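Local structure of C alpha-dehydrogenase (Sphingobium sp. SYK-6, 4YAG) at residues Met1-Thr6 with Gln23-Asn28; Ser97-Asp102 with Ala213-Gln218; Gly118-Ile123 with Ile166-Thr171. The protein acts as an NAD-dependent C alpha-dehydrogenase of the short-chain dehydrogenase/reductase family in the bacterial pathway that cleaves lignin beta-aryl ethers. All coordinates share one frame; numbering follows the deposited sequence.

The three contacts belong to one Rossmann-type unit built on a parallel sheet of strand order 3-2-1-4-5-6-7. Contact 1 comes first along the chain and joins the start of the chain, ahead of strand 7-11, to the end of helix 16-27. Contact 3 pairs the long helices 105-133 and 156-177, and both of its segments fall between the two of contact 2, which brings the loop after strand 87-90 against helix 213-219. Contacts 1 and 2 have centres 39 Å apart, on opposite sides of the chain's centre; the centre of contact 3 is about 22 Å and 27 Å from theirs. Segments of contacts 2 and 3 also reach the second subunit.

Contact 1: Met1-Thr6 with Gln23-Asn28; sequences MDIAGT and QRLLAN
Ile-3 packs on the end of helix 16-27 and the residue just after it, setting CG2 on the carbonyl oxygens of Leu-25 and Asn-28 and CD1 against the side chain of Leu-25. Ile-3 CG2, anti to the backbone N, lies 3.5 Å from Asn-28 O and 3.9 Å from Leu-25 O, and also meets the CB of Asn-28. CG1 stands beside the backbone N and carries Ile-3 CD1 to Leu-25 CD2, 4.0 Å away, the two side chains crossing at about a right angle. Asn-28 is the first residue to leave the helix, and its side chain turns back on it. Asn-28 ND2 gives Arg-24 O an almost linear hydrogen bond of 2.8 Å (N-H...O 179°), while Asn-28 N reaches the same oxygen from the opposite face of the carbonyl plane. Arg-24 O is thus held by two donors, and the ND2 bond, lying in the amide plane, fixes the rotation of the Asn-28 amide. In 1-6, Ile-3 begins a type II beta turn with Gly-5, at positive phi (79°), in its third place. Ile-3 O is held twice, by Thr-6 OG1 (2.8 Å) and Thr-6 N (3.2 Å). Ile-242 packs on Leu-25 and Val-239 on Asn-28, both from helix 231-244. The contact lies at one end of the first beta-alpha-beta unit of the Rossmann fold, where the lead-in to its first strand passes the end of its helix.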
loop_
_atom_site.group_PDB
_atom_site.type_symbol
_atom_site.label_atom_id
_atom_site.label_comp_id
_atom_site.label_asym_id
_atom_site.label_seq_id
_atom_site.Cartn_x
_atom_site.Cartn_y
_atom_site.Cartn_z
ATOM N N MET A 1 -20.457 -10.287 -15.296
ATOM C CA MET A 1 -20.565 -11.601 -15.997
ATOM C C MET A 1 -21.565 -12.545 -15.360
ATOM O O MET A 1 -21.976 -12.369 -14.220
ATOM C CB MET A 1 -19.235 -12.321 -15.905
ATOM C CG MET A 1 -18.948 -12.752 -14.496
ATOM S SD MET A 1 -17.470 -13.717 -14.394
ATOM C CE MET A 1 -17.933 -15.306 -15.106
ATOM N N ASP A 2 -21.871 -13.607 -16.092
ATOM C CA ASP A 2 -22.724 -14.692 -15.638
ATOM C C ASP A 2 -22.060 -15.771 -14.725
ATOM O O ASP A 2 -21.021 -16.329 -15.068
ATOM C CB ASP A 2 -23.276 -15.375 -16.873
ATOM C CG ASP A 2 -24.304 -16.399 -16.548
ATOM O OD1 ASP A 2 -24.942 -16.286 -15.481
ATOM O OD2 ASP A 2 -24.481 -17.322 -17.364
ATOM N N ILE A 3 -22.720 -16.120 -13.618
ATOM C CA ILE A 3 -22.124 -16.992 -12.590
ATOM C C ILE A 3 -22.392 -18.502 -12.750
ATOM O O ILE A 3 -21.611 -19.321 -12.287
ATOM C CB ILE A 3 -22.590 -16.546 -11.176
ATOM C CG1 ILE A 3 -22.118 -15.117 -10.890
ATOM C CG2 ILE A 3 -22.088 -17.513 -10.093
ATOM C CD1 ILE A 3 -22.764 -14.472 -9.667
ATOM N N ALA A 4 -23.493 -18.899 -13.386
ATOM C CA ALA A 4 -23.839 -20.310 -13.438
ATOM C C ALA A 4 -22.761 -21.149 -14.139
ATOM O O ALA A 4 -22.305 -20.796 -15.208
ATOM C CB ALA A 4 -25.195 -20.500 -14.131
ATOM N N GLY A 5 -22.389 -22.269 -13.528
ATOM C CA GLY A 5 -21.422 -23.184 -14.117
ATOM C C GLY A 5 -19.963 -22.759 -13.958
ATOM O O GLY A 5 -19.081 -23.544 -14.294
ATOM N N THR A 6 -19.702 -21.548 -13.447
ATOM C CA THR A 6 -18.324 -21.081 -13.279
ATOM C C THR A 6 -17.698 -21.757 -12.090
ATOM O O THR A 6 -18.384 -22.429 -11.307
ATOM C CB THR A 6 -18.199 -19.566 -12.990
ATOM O OG1 THR A 6 -18.880 -19.246 -11.768
ATOM C CG2 THR A 6 -18.738 -18.728 -14.142
ATOM N N GLN A 23 -21.239 -19.108 -0.108
ATOM C CA GLN A 23 -22.605 -19.587 -0.071
ATOM C C GLN A 23 -23.453 -18.970 -1.174
ATOM O O GLN A 23 -24.247 -19.648 -1.810
ATOM C CB GLN A 23 -23.251 -19.269 1.272
ATOM C CG GLN A 23 -22.746 -20.093 2.431
ATOM C CD GLN A 23 -23.187 -19.496 3.751
ATOM O OE1 GLN A 23 -22.421 -18.772 4.419
ATOM N NE2 GLN A 23 -24.419 -19.729 4.106
ATOM N N ARG A 24 -23.307 -17.671 -1.381
ATOM C CA ARG A 24 -24.141 -17.016 -2.383
ATOM C C ARG A 24 -23.674 -17.293 -3.817
ATOM O O ARG A 24 -24.505 -17.394 -4.716
ATOM C CB ARG A 24 -24.260 -15.518 -2.090
ATOM C CG ARG A 24 -24.837 -15.217 -0.699
ATOM C CD ARG A 24 -26.079 -16.040 -0.371
ATOM N NE ARG A 24 -27.102 -15.845 -1.381
ATOM C CZ ARG A 24 -28.095 -16.691 -1.643
ATOM N NH1 ARG A 24 -28.229 -17.831 -0.971
ATOM N NH2 ARG A 24 -28.958 -16.392 -2.603
ATOM N N LEU A 25 -22.374 -17.443 -4.044
ATOM C CA LEU A 25 -21.931 -17.868 -5.366
ATOM C C LEU A 25 -22.431 -19.286 -5.700
ATOM O O LEU A 25 -22.896 -19.517 -6.810
ATOM C CB LEU A 25 -20.410 -17.760 -5.512
ATOM C CG LEU A 25 -19.835 -16.342 -5.508
ATOM C CD1 LEU A 25 -18.315 -16.374 -5.637
ATOM C CD2 LEU A 25 -20.438 -15.497 -6.639
ATOM N N LEU A 26 -22.339 -20.222 -4.751
ATOM C CA LEU A 26 -22.864 -21.561 -4.957
ATOM C C LEU A 26 -24.361 -21.494 -5.274
ATOM O O LEU A 26 -24.859 -22.190 -6.182
ATOM C CB LEU A 26 -22.621 -22.435 -3.718
ATOM C CG LEU A 26 -23.053 -23.898 -3.877
ATOM C CD1 LEU A 26 -21.951 -24.688 -4.537
ATOM C CD2 LEU A 26 -23.400 -24.500 -2.533
ATOM N N ALA A 27 -25.098 -20.685 -4.508
ATOM C CA ALA A 27 -26.533 -20.523 -4.722
ATOM C C ALA A 27 -26.851 -20.038 -6.126
ATOM O O ALA A 27 -27.898 -20.372 -6.688
ATOM C CB ALA A 27 -27.136 -19.567 -3.693
ATOM N N ASN A 28 -25.943 -19.256 -6.688
ATOM C CA ASN A 28 -26.074 -18.764 -8.051
ATOM C C ASN A 28 -25.370 -19.631 -9.107
ATOM O O ASN A 28 -25.155 -19.169 -10.228
ATOM C CB ASN A 28 -25.570 -17.328 -8.119
ATOM C CG ASN A 28 -26.553 -16.348 -7.538
ATOM O OD1 ASN A 28 -27.412 -15.820 -8.255
ATOM N ND2 ASN A 28 -26.462 -16.107 -6.238
#

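Contact 2: Ser97-Asp102 with Ala213-Gln218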
loop_
_atom_site.group_PDB
_atom_site.type_symbol
_atom_site.label_atom_id
_atom_site.label_comp_id
_atom_site.label_asym_id
_atom_site.label_seq_id
_atom_site.Cartn_x
_atom_site.Cartn_y
_atom_site.Cartn_z
ATOM N N SER A 97 -3.427 -4.946 14.065
ATOM C CA SER A 97 -3.498 -3.708 14.841
ATOM C C SER A 97 -2.909 -3.850 16.227
ATOM O O SER A 97 -2.821 -4.951 16.792
ATOM C CB SER A 97 -4.944 -3.226 14.933
ATOM O OG SER A 97 -5.462 -2.939 13.634
ATOM N N GLY A 98 -2.524 -2.711 16.791
ATOM C CA GLY A 98 -1.998 -2.667 18.138
ATOM C C GLY A 98 -1.323 -1.336 18.359
ATOM O O GLY A 98 -1.180 -0.526 17.425
ATOM N N PRO A 99 -0.857 -1.116 19.589
ATOM C CA PRO A 99 -0.212 0.162 19.901
ATOM C C PRO A 99 0.957 0.419 18.948
ATOM O O PRO A 99 1.829 -0.432 18.772
ATOM C CB PRO A 99 0.259 -0.041 21.340
ATOM C CG PRO A 99 -0.675 -1.063 21.895
ATOM C CD PRO A 99 -0.928 -1.999 20.758
ATOM N N PHE A 100 0.994 1.593 18.318
ATOM C CA PHE A 100 1.901 1.786 17.191
ATOM C C PHE A 100 3.362 1.638 17.609
ATOM O O PHE A 100 4.175 1.100 16.871
ATOM C CB PHE A 100 1.701 3.165 16.554
ATOM C CG PHE A 100 2.570 3.402 15.348
ATOM C CD1 PHE A 100 2.189 2.957 14.117
ATOM C CD2 PHE A 100 3.781 4.053 15.459
ATOM C CE1 PHE A 100 2.986 3.160 13.002
ATOM C CE2 PHE A 100 4.580 4.256 14.360
ATOM C CZ PHE A 100 4.192 3.810 13.133
ATOM N N LYS A 101 3.696 2.119 18.798
ATOM C CA LYS A 101 5.083 2.067 19.246
ATOM C C LYS A 101 5.531 0.644 19.578
ATOM O O LYS A 101 6.729 0.394 19.753
ATOM C CB LYS A 101 5.288 2.993 20.434
ATOM C CG LYS A 101 4.969 4.450 20.131
ATOM C CD LYS A 101 5.337 5.369 21.278
ATOM C CE LYS A 101 4.557 5.083 22.540
ATOM N NZ LYS A 101 3.087 5.349 22.394
ATOM N N ASP A 102 4.584 -0.274 19.668
ATOM C CA ASP A 102 4.890 -1.678 19.985
ATOM C C ASP A 102 5.138 -2.470 18.691
ATOM O O ASP A 102 5.780 -3.516 18.712
ATOM C CB ASP A 102 3.740 -2.353 20.735
ATOM C CG ASP A 102 3.618 -1.917 22.186
ATOM O OD1 ASP A 102 4.534 -1.254 22.692
ATOM O OD2 ASP A 102 2.593 -2.263 22.810
ATOM N N ALA A 213 1.753 -9.619 20.386
ATOM C CA ALA A 213 1.137 -10.848 20.876
ATOM C C ALA A 213 0.068 -10.541 21.922
ATOM O O ALA A 213 -0.989 -11.169 21.934
ATOM C CB ALA A 213 2.181 -11.779 21.445
ATOM N N GLU A 214 0.339 -9.578 22.798
ATOM C CA GLU A 214 -0.609 -9.245 23.856
ATOM C C GLU A 214 -1.900 -8.706 23.252
ATOM O O GLU A 214 -3.005 -9.057 23.696
ATOM C CB GLU A 214 -0.007 -8.241 24.847
ATOM C CG GLU A 214 -0.952 -7.850 25.974
ATOM C CD GLU A 214 -0.315 -6.898 26.988
ATOM O OE1 GLU A 214 0.914 -6.652 26.909
ATOM O OE2 GLU A 214 -1.056 -6.394 27.864
ATOM N N THR A 215 -1.769 -7.880 22.221
ATOM C CA THR A 215 -2.931 -7.330 21.549
ATOM C C THR A 215 -3.741 -8.444 20.895
ATOM O O THR A 215 -4.968 -8.452 20.966
ATOM C CB THR A 215 -2.532 -6.268 20.516
ATOM O OG1 THR A 215 -1.934 -5.163 21.214
ATOM C CG2 THR A 215 -3.741 -5.777 19.765
ATOM N N GLU A 216 -3.050 -9.387 20.263
ATOM C CA GLU A 216 -3.730 -10.505 19.608
ATOM C C GLU A 216 -4.474 -11.372 20.609
ATOM O O GLU A 216 -5.567 -11.890 20.321
ATOM C CB GLU A 216 -2.717 -11.358 18.834
ATOM C CG GLU A 216 -2.153 -10.666 17.615
ATOM C CD GLU A 216 -1.112 -11.490 16.886
ATOM O OE1 GLU A 216 -0.439 -12.308 17.541
ATOM O OE2 GLU A 216 -0.984 -11.335 15.644
ATOM N N GLN A 217 -3.896 -11.555 21.789
ATOM C CA GLN A 217 -4.565 -12.375 22.804
ATOM C C GLN A 217 -5.819 -11.672 23.325
ATOM O O GLN A 217 -6.816 -12.325 23.619
ATOM C CB GLN A 217 -3.609 -12.715 23.932
ATOM C CG GLN A 217 -2.496 -13.647 23.503
ATOM C CD GLN A 217 -1.335 -13.638 24.477
ATOM O OE1 GLN A 217 -1.482 -13.214 25.624
ATOM N NE2 GLN A 217 -0.169 -14.092 24.021
ATOM N N GLN A 218 -5.797 -10.341 23.404
ATOM C CA GLN A 218 -6.988 -9.614 23.841
ATOM C C GLN A 218 -8.035 -9.702 22.734
ATOM O O GLN A 218 -9.214 -9.942 23.003
ATOM C CB GLN A 218 -6.680 -8.143 24.131
ATOM C CG GLN A 218 -5.972 -7.870 25.438
ATOM C CD GLN A 218 -5.561 -6.408 25.581
ATOM O OE1 GLN A 218 -5.442 -5.680 24.589
ATOM N NE2 GLN A 218 -5.338 -5.975 26.823
#
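Thr-215 fills the tight part of this contact, its methyl and hydroxyl set against the backbone of Ser-97 and Gly-98 and the ring of Pro-99. Thr-215 CG2 is anti to the backbone N and comes to 3.2 Å from Ser-97 O, a short approach for a methyl group, and to 3.9 Å from Gly-98 CA. Thr-215 OG1 stands beside that N, 3.4 Å from Pro-99 CD, with the proline and threonine side chains sliding past each other in opposite directions. Ser-97 turns its own hydroxyl to Asp-95, and its side chain lies about 4 Å from that of Tyr-158, an NADH-binding residue. Toward solvent the two segments draw apart. Asp-102 OD2 and Glu-214 OE1 stay 6.2 Å from each other, both carboxylates exposed and probably both negative, while Lys-101 makes its salt bridge to Glu-178 of the second subunit. Helix 213-219 follows the sixth strand, in the region that in short-chain dehydrogenases commonly forms the substrate-binding loop. Thr-215 takes part in every close approach across the contact, which implies that these two segments touch by shape and van der Waals contact; the charged partner of the helix, Arg-202 for Glu-216, lies outside them.

Contact 3: Gly118-Ile123 with Ile166-Thr171; sequences GPINGI and ITLTET
Leu-168 reaches from helix 156-177 into the face that Pro-119, Ile-120 and Ile-123 offer on helix 105-133, and its methyl CD2 makes the closest approaches. Its CG is anti to the backbone N (chi1 169°), which sends the branch straight across the gap between the helices. The Leu-168 and Ile-120 side chains cross at a slant, Leu-168 CD2 lying 3.9 Å from Ile-120 CG1. Ile-123 approaches differently, tip to tip, with Ile-123 CD1 also 3.9 Å from Leu-168 CD2. The ring of Pro-119 adds a looser touch, Pro-119 CB lying 4.3 Å from Leu-168 CD2. The helix segments run nearly parallel, 24° apart with axes 11.3 Å from each other, a spacing bridged by side chains alone. These two long helices help to cover one face of the Rossmann sheet, and in many short-chain dehydrogenases their counterparts join those of a second subunit in a four-helix bundle. In keeping with this, Leu-168 also packs on Trp-108 of the second subunit, and Thr-171 on Ala-156 of that subunit. Polar groups are directed elsewhere: Asn-121 ND2 bonds to the backbone O of Val-65, an NADH-binding residue, and Asn-121 OD1 to Arg-68 NE. Pro-119, whose N has no partner in the preceding turn, kinks its helix. One turn past Leu-168, Thr-171 OG1 bonds to Leu-168 O at 3.0 Å, reaching it from above the carbonyl plane, with a C=O...O angle of 113°.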
loop_
_atom_site.group_PDB
_atom_site.type_symbol
_atom_site.label_atom_id
_atom_site.label_comp_id
_atom_site.label_asym_id
_atom_site.label_seq_id
_atom_site.Cartn_x
_atom_site.Cartn_y
_atom_site.Cartn_z
ATOM N N GLY A 118 -1.144 -10.704 -0.515
ATOM C CA GLY A 118 -2.066 -11.812 -0.765
ATOM C C GLY A 118 -2.845 -11.573 -2.059
ATOM O O GLY A 118 -2.821 -12.416 -2.970
ATOM N N PRO A 119 -3.519 -10.418 -2.182
ATOM C CA PRO A 119 -4.239 -10.133 -3.430
ATOM C C PRO A 119 -3.320 -10.030 -4.639
ATOM O O PRO A 119 -3.671 -10.481 -5.709
ATOM C CB PRO A 119 -4.950 -8.801 -3.149
ATOM C CG PRO A 119 -5.133 -8.805 -1.649
ATOM C CD PRO A 119 -3.925 -9.515 -1.092
ATOM N N ILE A 120 -2.150 -9.422 -4.484
ATOM C CA ILE A 120 -1.233 -9.355 -5.598
ATOM C C ILE A 120 -0.828 -10.757 -6.052
ATOM O O ILE A 120 -0.830 -11.049 -7.256
ATOM C CB ILE A 120 0.016 -8.486 -5.255
ATOM C CG1 ILE A 120 -0.409 -7.025 -5.078
ATOM C CG2 ILE A 120 1.071 -8.660 -6.323
ATOM C CD1 ILE A 120 0.626 -6.143 -4.392
ATOM N N ASN A 121 -0.521 -11.641 -5.092
ATOM C CA ASN A 121 -0.121 -13.014 -5.445
ATOM C C ASN A 121 -1.263 -13.736 -6.156
ATOM O O ASN A 121 -1.059 -14.510 -7.086
ATOM C CB ASN A 121 0.268 -13.807 -4.194
ATOM C CG ASN A 121 1.606 -13.389 -3.609
ATOM O OD1 ASN A 121 2.403 -12.672 -4.251
ATOM N ND2 ASN A 121 1.889 -13.873 -2.397
ATOM N N GLY A 122 -2.480 -13.480 -5.708
ATOM C CA GLY A 122 -3.640 -14.040 -6.394
ATOM C C GLY A 122 -3.746 -13.579 -7.833
ATOM O O GLY A 122 -3.944 -14.373 -8.757
ATOM N N ILE A 123 -3.591 -12.278 -8.046
ATOM C CA ILE A 123 -3.622 -11.757 -9.396
ATOM C C ILE A 123 -2.505 -12.376 -10.243
ATOM O O ILE A 123 -2.706 -12.793 -11.389
ATOM C CB ILE A 123 -3.525 -10.212 -9.361
ATOM C CG1 ILE A 123 -4.808 -9.630 -8.765
ATOM C CG2 ILE A 123 -3.286 -9.649 -10.752
ATOM C CD1 ILE A 123 -4.653 -8.210 -8.192
ATOM N N ILE A 166 -7.422 -0.920 -2.495
ATOM C CA ILE A 166 -8.396 -0.156 -3.242
ATOM C C ILE A 166 -7.751 0.373 -4.541
ATOM O O ILE A 166 -8.284 0.212 -5.631
ATOM C CB ILE A 166 -8.961 1.001 -2.393
ATOM C CG1 ILE A 166 -9.742 0.449 -1.188
ATOM C CG2 ILE A 166 -9.817 1.901 -3.262
ATOM C CD1 ILE A 166 -10.105 1.513 -0.153
ATOM N N THR A 167 -6.587 1.012 -4.409
ATOM C CA THR A 167 -5.898 1.584 -5.568
ATOM C C THR A 167 -5.465 0.489 -6.544
ATOM O O THR A 167 -5.581 0.647 -7.750
ATOM C CB THR A 167 -4.710 2.413 -5.098
ATOM O OG1 THR A 167 -5.210 3.475 -4.274
ATOM C CG2 THR A 167 -3.923 3.002 -6.273
ATOM N N LEU A 168 -4.944 -0.612 -6.012
ATOM C CA LEU A 168 -4.573 -1.761 -6.840
ATOM C C LEU A 168 -5.732 -2.145 -7.744
ATOM O O LEU A 168 -5.573 -2.356 -8.951
ATOM C CB LEU A 168 -4.181 -2.921 -5.925
ATOM C CG LEU A 168 -4.008 -4.297 -6.581
ATOM C CD1 LEU A 168 -2.799 -4.266 -7.516
ATOM C CD2 LEU A 168 -3.880 -5.385 -5.547
ATOM N N THR A 169 -6.910 -2.255 -7.152
ATOM C CA THR A 169 -8.073 -2.734 -7.885
ATOM C C THR A 169 -8.456 -1.737 -8.973
ATOM O O THR A 169 -8.752 -2.103 -10.113
ATOM C CB THR A 169 -9.260 -2.987 -6.956
ATOM O OG1 THR A 169 -8.862 -3.839 -5.880
ATOM C CG2 THR A 169 -10.392 -3.639 -7.723
ATOM N N GLU A 170 -8.439 -0.450 -8.645
ATOM C CA GLU A 170 -8.748 0.572 -9.622
ATOM C C GLU A 170 -7.777 0.524 -10.810
ATOM O O GLU A 170 -8.164 0.623 -11.986
ATOM C CB GLU A 170 -8.624 1.960 -8.975
ATOM C CG GLU A 170 -9.636 2.255 -7.910
ATOM C CD GLU A 170 -9.323 3.546 -7.139
ATOM O OE1 GLU A 170 -8.184 4.056 -7.243
ATOM O OE2 GLU A 170 -10.235 4.045 -6.437
ATOM N N THR A 171 -6.501 0.369 -10.508
ATOM C CA THR A 171 -5.499 0.462 -11.554
ATOM C C THR A 171 -5.495 -0.734 -12.478
ATOM O O THR A 171 -5.217 -0.577 -13.672
ATOM C CB THR A 171 -4.087 0.685 -10.968
ATOM O OG1 THR A 171 -3.655 -0.481 -10.235
ATOM C CG2 THR A 171 -4.088 1.921 -10.092
#